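Local coordinates for bacteriocin immunity protein (PDB 4UHP), which binds the DNase domain of its cognate bacteriocin, pyocin AP41, in a very tight complex and probably neutralises it, at residues Ser13-Ile18 / Glu46-His51. Sequence-based numbering, arbitrary orientation.
Sequences SEFLEI and EEVTSH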
ATOM      1  N   SER D  13       0.366  24.415  -7.300  1.00 34.48           N
ATOM      2  CA  SER D  13      -0.721  24.353  -6.329  1.00 38.13           C
ATOM      3  C   SER D  13      -1.767  23.305  -6.710  1.00 35.37           C
ATOM      4  O   SER D  13      -2.293  22.603  -5.845  1.00 30.16           O
ATOM      5  CB  SER D  13      -1.384  25.723  -6.182  1.00 42.13           C
ATOM      6  OG  SER D  13      -2.449  25.666  -5.250  1.00 50.32           O
ATOM      7  N   GLU D  14      -2.062  23.200  -8.003  1.00 35.29           N
ATOM      8  CA  GLU D  14      -3.043  22.229  -8.488  1.00 33.84           C
ATOM      9  C   GLU D  14      -2.558  20.797  -8.312  1.00 30.29           C
ATOM     10  O   GLU D  14      -3.341  19.897  -8.004  1.00 28.17           O
ATOM     11  CB  GLU D  14      -3.369  22.480  -9.958  1.00 35.35           C
ATOM     12  CG  GLU D  14      -4.267  23.672 -10.209  1.00 38.77           C
ATOM     13  CD  GLU D  14      -4.424  23.968 -11.686  1.00 40.95           C
ATOM     14  OE1 GLU D  14      -3.631  23.426 -12.487  1.00 35.12           O
ATOM     15  OE2 GLU D  14      -5.337  24.743 -12.044  1.00 46.22           O
ATOM     16  N   PHE D  15      -1.264  20.588  -8.523  1.00 28.89           N
ATOM     17  CA  PHE D  15      -0.675  19.263  -8.398  1.00 23.99           C
ATOM     18  C   PHE D  15      -0.571  18.869  -6.928  1.00 28.61           C
ATOM     19  O   PHE D  15      -0.791  17.711  -6.568  1.00 31.52           O
ATOM     20  CB  PHE D  15       0.698  19.225  -9.066  1.00 24.40           C
ATOM     21  CG  PHE D  15       1.260  17.843  -9.224  1.00 28.45           C
ATOM     22  CD1 PHE D  15       0.765  16.988 -10.195  1.00 32.17           C
ATOM     23  CD2 PHE D  15       2.294  17.403  -8.414  1.00 27.78           C
ATOM     24  CE1 PHE D  15       1.285  15.717 -10.350  1.00 31.13           C
ATOM     25  CE2 PHE D  15       2.818  16.134  -8.563  1.00 26.91           C
ATOM     26  CZ  PHE D  15       2.313  15.290  -9.533  1.00 28.88           C
ATOM     27  N   LEU D  16      -0.245  19.846  -6.087  1.00 28.94           N
ATOM     28  CA  LEU D  16      -0.206  19.651  -4.642  1.00 31.86           C
ATOM     29  C   LEU D  16      -1.562  19.180  -4.127  1.00 33.44           C
ATOM     30  O   LEU D  16      -1.641  18.371  -3.204  1.00 32.38           O
ATOM     31  CB  LEU D  16       0.205  20.947  -3.939  1.00 35.32           C
ATOM     32  CG  LEU D  16       0.250  20.920  -2.409  1.00 34.97           C
ATOM     33  CD1 LEU D  16       1.324  19.958  -1.920  1.00 32.75           C
ATOM     34  CD2 LEU D  16       0.478  22.316  -1.850  1.00 37.54           C
ATOM     35  N   GLU D  17      -2.622  19.694  -4.742  1.00 34.67           N
ATOM     36  CA  GLU D  17      -3.992  19.320  -4.410  1.00 35.32           C
ATOM     37  C   GLU D  17      -4.223  17.819  -4.560  1.00 33.06           C
ATOM     38  O   GLU D  17      -4.891  17.197  -3.729  1.00 36.45           O
ATOM     39  CB  GLU D  17      -4.969  20.102  -5.293  1.00 43.25           C
ATOM     40  CG  GLU D  17      -6.423  19.706  -5.141  1.00 54.25           C
ATOM     41  CD  GLU D  17      -7.364  20.682  -5.820  1.00 60.16           C
ATOM     42  OE1 GLU D  17      -6.875  21.575  -6.544  1.00 61.10           O
ATOM     43  OE2 GLU D  17      -8.592  20.561  -5.620  1.00 63.90           O
ATOM     44  N   ILE D  18      -3.664  17.241  -5.618  1.00 25.83           N
ATOM     45  CA  ILE D  18      -3.764  15.806  -5.859  1.00 26.36           C
ATOM     46  C   ILE D  18      -2.944  15.018  -4.842  1.00 28.12           C
ATOM     47  O   ILE D  18      -3.400  13.997  -4.318  1.00 24.52           O
ATOM     48  CB  ILE D  18      -3.293  15.437  -7.280  1.00 28.48           C
ATOM     49  CG1 ILE D  18      -4.186  16.096  -8.331  1.00 31.86           C
ATOM     50  CG2 ILE D  18      -3.277  13.931  -7.472  1.00 27.19           C
ATOM     51  CD1 ILE D  18      -3.792  15.759  -9.750  1.00 36.49           C
ATOM     52  N   GLU D  46       2.596   8.582 -11.555  1.00 23.43           N
ATOM     53  CA  GLU D  46       3.738   7.958 -12.216  1.00 28.41           C
ATOM     54  C   GLU D  46       3.821   8.340 -13.691  1.00 30.49           C
ATOM     55  O   GLU D  46       4.909   8.503 -14.247  1.00 29.91           O
ATOM     56  CB  GLU D  46       3.663   6.438 -12.073  1.00 27.98           C
ATOM     57  CG  GLU D  46       3.587   5.976 -10.633  1.00 24.31           C
ATOM     58  CD  GLU D  46       3.400   4.480 -10.496  1.00 29.96           C
ATOM     59  OE1 GLU D  46       2.986   3.827 -11.479  1.00 33.11           O
ATOM     60  OE2 GLU D  46       3.668   3.961  -9.395  1.00 31.15           O
ATOM     61  N   GLU D  47       2.660   8.488 -14.318  1.00 31.64           N
ATOM     62  CA  GLU D  47       2.592   8.797 -15.739  1.00 38.01           C
ATOM     63  C   GLU D  47       3.101  10.201 -16.054  1.00 37.09           C
ATOM     64  O   GLU D  47       3.939  10.377 -16.937  1.00 34.39           O
ATOM     65  CB  GLU D  47       1.156   8.642 -16.243  1.00 43.69           C
ATOM     66  CG  GLU D  47       0.954   9.066 -17.688  1.00 56.49           C
ATOM     67  CD  GLU D  47      -0.492   8.952 -18.126  1.00 63.78           C
ATOM     68  OE1 GLU D  47      -1.279   8.295 -17.412  1.00 64.54           O
ATOM     69  OE2 GLU D  47      -0.843   9.520 -19.182  1.00 69.36           O
ATOM     70  N   VAL D  48       2.599  11.196 -15.329  1.00 29.30           N
ATOM     71  CA  VAL D  48       2.885  12.588 -15.670  1.00 32.56           C
ATOM     72  C   VAL D  48       4.234  13.077 -15.143  1.00 27.61           C
ATOM     73  O   VAL D  48       4.831  13.982 -15.724  1.00 30.22           O
ATOM     74  CB  VAL D  48       1.779  13.536 -15.152  1.00 28.76           C
ATOM     75  CG1 VAL D  48       0.460  13.236 -15.843  1.00 35.63           C
ATOM     76  CG2 VAL D  48       1.636  13.430 -13.642  1.00 24.79           C
ATOM     77  N   THR D  49       4.718  12.488 -14.052  1.00 24.65           N
ATOM     78  CA  THR D  49       6.001  12.908 -13.489  1.00 26.57           C
ATOM     79  C   THR D  49       7.167  12.194 -14.159  1.00 27.61           C
ATOM     80  O   THR D  49       8.273  12.734 -14.235  1.00 25.06           O
ATOM     81  CB  THR D  49       6.084  12.647 -11.970  1.00 22.49           C
ATOM     82  OG1 THR D  49       6.086  11.235 -11.722  1.00 21.49           O
ATOM     83  CG2 THR D  49       4.917  13.306 -11.238  1.00 19.87           C
ATOM     84  N   SER D  50       6.911  10.971 -14.624  1.00 27.24           N
ATOM     85  CA  SER D  50       7.938  10.101 -15.198  1.00 29.34           C
ATOM     86  C   SER D  50       9.086   9.824 -14.223  1.00 25.36           C
ATOM     87  O   SER D  50      10.186   9.467 -14.641  1.00 29.75           O
ATOM     88  CB  SER D  50       8.494  10.699 -16.499  1.00 29.50           C
ATOM     89  OG  SER D  50       7.534  10.654 -17.543  1.00 33.25           O
ATOM     90  N   HIS D  51       8.825   9.977 -12.927  1.00 23.65           N
ATOM     91  CA  HIS D  51       9.846   9.754 -11.906  1.00 23.82           C
ATOM     92  C   HIS D  51      10.231   8.276 -11.852  1.00 28.31           C
ATOM     93  O   HIS D  51       9.361   7.407 -11.903  1.00 29.15           O
ATOM     94  CB  HIS D  51       9.346  10.232 -10.536  1.00 21.06           C
ATOM     95  CG  HIS D  51      10.444  10.561  -9.570  1.00 21.12           C
ATOM     96  ND1 HIS D  51      11.141   9.597  -8.876  1.00 19.67           N
ATOM     97  CD2 HIS D  51      10.961  11.751  -9.183  1.00 25.28           C
ATOM     98  CE1 HIS D  51      12.043  10.177  -8.104  1.00 20.05           C
ATOM     99  NE2 HIS D  51      11.953  11.485  -8.270  1.00 28.63           N
TER
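In the four-helix fold of the colicin and pyocin immunity proteins, Phe15 of helix 12-19 reaches across the core to Val48 and Thr49, at the C-terminal end of helix 31-49. The contact is small and apolar, and all three residues are buried. The two backbones stay well apart, with 10.5 Å between the CA atoms of Phe15 and Val48, and the Phe15 side chain covers about half of that distance. Its CB points toward helix 31-49, and with CG anti to the backbone N (chi1 -169°) the far end of the ring does the touching. CZ meets the methyl CG2 of Thr49 at 3.7 Å, and CE1 lies 4.0 Å from CG2 of Val48. Both methyls approach the ring obliquely. The side chain of Thr49 runs roughly perpendicular to that of Phe15, whereas Val48 and Phe15 run alongside each other with opposed directions.

Thr49 divides its two branches between different tasks. A chi1 of 67° sets OG1 between the backbone N and the carbonyl carbon and leaves CG2 anti to the carbonyl carbon, where it meets CZ. OG1 accepts from His51 N at 3.2 Å, with a nearly straight N-H...O angle of 167°. This is an ST turn, formed where the chain leaves the helix and Ser50 takes a positive phi. OG1 also hydrogen-bonds to Phe45 O, one turn back, so the buried hydroxyl is held by two backbone partners, one in the helix and one just beyond it.

Around the contact, Leu7 touches both Phe15 and Thr49. The Phe15 ring also packs edge-to-face with Tyr10 and meets Phe87 near the C terminus. Helix 68-81 closes in through Val75 on Thr49, through Glu74 OE2, hydrogen-bonded to His51 NE2, and through Trp78, whose ring meets the His51 ring.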